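Local structure of protein PES4 (Saccharomyces cerevisiae S288C, 6EZ7) at residues 1-6 and 45-50. The protein probably binds RNA, including mRNA 3'-untranslated regions and poly(A) or poly(U) tracts, this chain being the third of its RNA recognition motifs. Sequence-based numbering, arbitrary orientation.
Sequences MNSIFI and FVTYKN. Unlike the reference sequence in segment 1-6: Met1 (reference Gln).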
ATOM      1  N   MET A   1     -11.738  -4.655  -3.352  1.00 56.92           N
ATOM      2  CA  MET A   1     -11.353  -4.753  -4.754  1.00 47.21           C
ATOM      3  C   MET A   1     -10.701  -3.450  -5.206  1.00 34.57           C
ATOM      4  O   MET A   1     -10.254  -3.316  -6.346  1.00 36.11           O
ATOM      5  CB  MET A   1     -12.573  -5.087  -5.612  1.00 59.44           C
ATOM      6  CG  MET A   1     -12.467  -6.428  -6.308  1.00 66.89           C
ATOM      7  SD  MET A   1     -13.598  -6.659  -7.680  1.00134.78           S
ATOM      8  CE  MET A   1     -12.591  -6.050  -9.025  1.00 52.86           C
ATOM      9  N   ASN A   2     -10.659  -2.485  -4.295  1.00 30.67           N
ATOM     10  CA  ASN A   2     -10.007  -1.207  -4.545  1.00 28.84           C
ATOM     11  C   ASN A   2      -8.811  -0.992  -3.629  1.00 29.20           C
ATOM     12  O   ASN A   2      -8.139   0.033  -3.714  1.00 25.04           O
ATOM     13  CB  ASN A   2     -10.998  -0.054  -4.361  1.00 32.55           C
ATOM     14  CG  ASN A   2     -12.051  -0.014  -5.443  1.00 47.75           C
ATOM     15  OD1 ASN A   2     -12.564  -1.049  -5.862  1.00 51.74           O
ATOM     16  ND2 ASN A   2     -12.379   1.187  -5.905  1.00 43.98           N
ATOM     17  N   SER A   3      -8.545  -1.955  -2.752  1.00 31.16           N
ATOM     18  CA  SER A   3      -7.587  -1.722  -1.674  1.00 29.49           C
ATOM     19  C   SER A   3      -6.364  -2.624  -1.718  1.00 29.15           C
ATOM     20  O   SER A   3      -6.443  -3.784  -2.125  1.00 26.86           O
ATOM     21  CB  SER A   3      -8.279  -1.879  -0.321  1.00 28.06           C
ATOM     22  OG  SER A   3      -9.374  -0.988  -0.218  1.00 27.40           O
ATOM     23  N   ILE A   4      -5.232  -2.076  -1.284  1.00 18.83           N
ATOM     24  CA  ILE A   4      -3.987  -2.826  -1.207  1.00 17.00           C
ATOM     25  C   ILE A   4      -3.350  -2.702   0.169  1.00 23.74           C
ATOM     26  O   ILE A   4      -3.643  -1.772   0.926  1.00 21.83           O
ATOM     27  CB  ILE A   4      -2.973  -2.354  -2.271  1.00 19.34           C
ATOM     28  CG1 ILE A   4      -2.632  -0.875  -2.065  1.00 18.26           C
ATOM     29  CG2 ILE A   4      -3.514  -2.604  -3.670  1.00 19.05           C
ATOM     30  CD1 ILE A   4      -1.575  -0.349  -3.023  1.00 19.80           C
ATOM     31  N   PHE A   5      -2.494  -3.658   0.499  1.00 25.21           N
ATOM     32  CA  PHE A   5      -1.643  -3.539   1.673  1.00 18.38           C
ATOM     33  C   PHE A   5      -0.227  -3.243   1.219  1.00 19.32           C
ATOM     34  O   PHE A   5       0.241  -3.793   0.223  1.00 18.49           O
ATOM     35  CB  PHE A   5      -1.667  -4.815   2.518  1.00 22.31           C
ATOM     36  CG  PHE A   5      -2.890  -4.957   3.375  1.00 23.55           C
ATOM     37  CD1 PHE A   5      -3.158  -4.041   4.377  1.00 22.73           C
ATOM     38  CD2 PHE A   5      -3.760  -6.020   3.194  1.00 33.79           C
ATOM     39  CE1 PHE A   5      -4.281  -4.175   5.176  1.00 31.03           C
ATOM     40  CE2 PHE A   5      -4.882  -6.159   3.991  1.00 33.40           C
ATOM     41  CZ  PHE A   5      -5.142  -5.233   4.979  1.00 32.99           C
ATOM     42  N   ILE A   6       0.448  -2.361   1.942  1.00 15.75           N
ATOM     43  CA  ILE A   6       1.853  -2.084   1.685  1.00 16.65           C
ATOM     44  C   ILE A   6       2.624  -2.392   2.949  1.00 24.08           C
ATOM     45  O   ILE A   6       2.372  -1.792   3.994  1.00 19.32           O
ATOM     46  CB  ILE A   6       2.084  -0.627   1.273  1.00 20.51           C
ATOM     47  CG1 ILE A   6       1.154  -0.257   0.117  1.00 18.83           C
ATOM     48  CG2 ILE A   6       3.540  -0.403   0.905  1.00 17.17           C
ATOM     49  CD1 ILE A   6       0.891   1.217   0.021  1.00 20.37           C
ATOM     50  N   PHE A  45      -2.507   0.779   4.404  1.00 19.94           N
ATOM     51  CA  PHE A  45      -3.717   0.283   3.775  1.00 19.69           C
ATOM     52  C   PHE A  45      -4.231   1.382   2.864  1.00 26.85           C
ATOM     53  O   PHE A  45      -4.635   2.447   3.333  1.00 26.99           O
ATOM     54  CB  PHE A  45      -4.745  -0.108   4.840  1.00 18.62           C
ATOM     55  CG  PHE A  45      -6.046  -0.616   4.287  1.00 31.38           C
ATOM     56  CD1 PHE A  45      -6.102  -1.808   3.587  1.00 33.46           C
ATOM     57  CD2 PHE A  45      -7.221   0.085   4.500  1.00 40.28           C
ATOM     58  CE1 PHE A  45      -7.307  -2.280   3.092  1.00 34.88           C
ATOM     59  CE2 PHE A  45      -8.425  -0.380   4.007  1.00 40.80           C
ATOM     60  CZ  PHE A  45      -8.466  -1.565   3.302  1.00 35.48           C
ATOM     61  N   VAL A  46      -4.181   1.134   1.561  1.00 19.30           N
ATOM     62  CA  VAL A  46      -4.522   2.151   0.574  1.00 18.32           C
ATOM     63  C   VAL A  46      -5.730   1.743  -0.243  1.00 23.76           C
ATOM     64  O   VAL A  46      -5.782   0.639  -0.790  1.00 21.03           O
ATOM     65  CB  VAL A  46      -3.345   2.432  -0.372  1.00 19.52           C
ATOM     66  CG1 VAL A  46      -3.751   3.429  -1.453  1.00 23.35           C
ATOM     67  CG2 VAL A  46      -2.165   2.955   0.415  1.00 19.80           C
ATOM     68  N   THR A  47      -6.699   2.645  -0.326  1.00 24.00           N
ATOM     69  CA  THR A  47      -7.892   2.407  -1.119  1.00 23.46           C
ATOM     70  C   THR A  47      -7.948   3.368  -2.302  1.00 20.12           C
ATOM     71  O   THR A  47      -7.878   4.584  -2.135  1.00 21.91           O
ATOM     72  CB  THR A  47      -9.164   2.550  -0.275  1.00 28.25           C
ATOM     73  OG1 THR A  47      -9.138   1.581   0.781  1.00 27.88           O
ATOM     74  CG2 THR A  47     -10.394   2.310  -1.131  1.00 36.65           C
ATOM     75  N   TYR A  48      -8.070   2.808  -3.498  1.00 21.16           N
ATOM     76  CA  TYR A  48      -8.149   3.603  -4.714  1.00 19.82           C
ATOM     77  C   TYR A  48      -9.590   3.930  -5.080  1.00 22.14           C
ATOM     78  O   TYR A  48     -10.503   3.164  -4.778  1.00 27.97           O
ATOM     79  CB  TYR A  48      -7.466   2.867  -5.868  1.00 25.50           C
ATOM     80  CG  TYR A  48      -5.960   2.914  -5.768  1.00 23.15           C
ATOM     81  CD1 TYR A  48      -5.251   3.993  -6.273  1.00 22.16           C
ATOM     82  CD2 TYR A  48      -5.251   1.892  -5.152  1.00 22.02           C
ATOM     83  CE1 TYR A  48      -3.875   4.053  -6.175  1.00 19.95           C
ATOM     84  CE2 TYR A  48      -3.870   1.939  -5.051  1.00 17.62           C
ATOM     85  CZ  TYR A  48      -3.189   3.022  -5.568  1.00 20.03           C
ATOM     86  OH  TYR A  48      -1.818   3.078  -5.474  1.00 20.13           O
ATOM     87  N   LYS A  49      -9.789   5.073  -5.727  1.00 29.73           N
ATOM     88  CA  LYS A  49     -11.110   5.431  -6.225  1.00 36.94           C
ATOM     89  C   LYS A  49     -11.518   4.466  -7.330  1.00 38.14           C
ATOM     90  O   LYS A  49     -12.642   3.964  -7.347  1.00 39.71           O
ATOM     91  CB  LYS A  49     -11.131   6.874  -6.734  1.00 39.83           C
ATOM     92  CG  LYS A  49     -10.835   7.908  -5.655  1.00 55.16           C
ATOM     93  CD  LYS A  49     -11.184   9.317  -6.111  1.00 62.58           C
ATOM     94  CE  LYS A  49     -10.992  10.323  -4.986  1.00 66.45           C
ATOM     95  NZ  LYS A  49     -11.126  11.727  -5.463  1.00 66.60           N
ATOM     96  N   ASN A  50     -10.588   4.199  -8.243  1.00 28.14           N
ATOM     97  CA  ASN A  50     -10.836   3.293  -9.354  1.00 31.45           C
ATOM     98  C   ASN A  50     -10.208   1.929  -9.104  1.00 32.21           C
ATOM     99  O   ASN A  50      -9.007   1.826  -8.851  1.00 31.94           O
ATOM    100  CB  ASN A  50     -10.303   3.891 -10.657  1.00 36.42           C
ATOM    101  CG  ASN A  50     -10.921   5.239 -10.971  1.00 49.65           C
ATOM    102  OD1 ASN A  50     -12.144   5.391 -10.959  1.00 55.67           O
ATOM    103  ND2 ASN A  50     -10.078   6.230 -11.244  1.00 55.41           N
TER
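Ser3 to Phe5 pair with Phe45 to Thr47 as neighbouring antiparallel strands in the middle of the RRM sheet, a worked example of how one strand pair can serve two different faces. Ile4 and Val46 form the hydrogen-bonded pair, Ile4 N giving to Val46 O at 2.8 Å and Val46 N returning a bond to Ile4 O. Just ahead of strand 3-9, Asn2 O accepts a bond from Tyr48 N, at the end of strand 42-48. The Asn2 amide extends the pairing: ND2 reaches Tyr48 O at 2.9 Å from above that carbonyl's plane, while OD1 bonds to Ser51 OG, and the two bonds restrain the amide's rotation.

On one face, Ser3 OG and Thr47 OG1 share a hydrogen bond of 2.8 Å, with the Phe45 ring beside Ser3. Phe45, its CG anti to the backbone N (chi1 179°), brings its ring up against strand 3-9, where CE1 meets Ser3 CB at 3.6 Å and CD1 meets Phe5 CE1 at 3.4 Å. The two rings are inclined by 42°, an oblique pairing. Replacing Phe45 by an alanine removes the ring against Phe5 CE1 and Ser3 CB, and is likely to leave the Phe5 ring freer to turn.

The other face is apolar and turned to the helices. Ile4 CG1 runs alongside Val46 CB, Ile4 CD1 abuts Tyr48 CE2 at the ring edge (3.8 Å), and Ile6 CD1 touches Val46 CG2. Helices 15-22 and 51-61 cover this hydrophobic layer, and Tyr48 OH bonds to Phe22 O. Strands 3-9 and 42-48 carry the RNP2 and RNP1 motifs of the RRM fold; Phe5 and Phe45 occupy positions that stack on bases in RRM relatives and would probably do so here, although this structure contains no RNA.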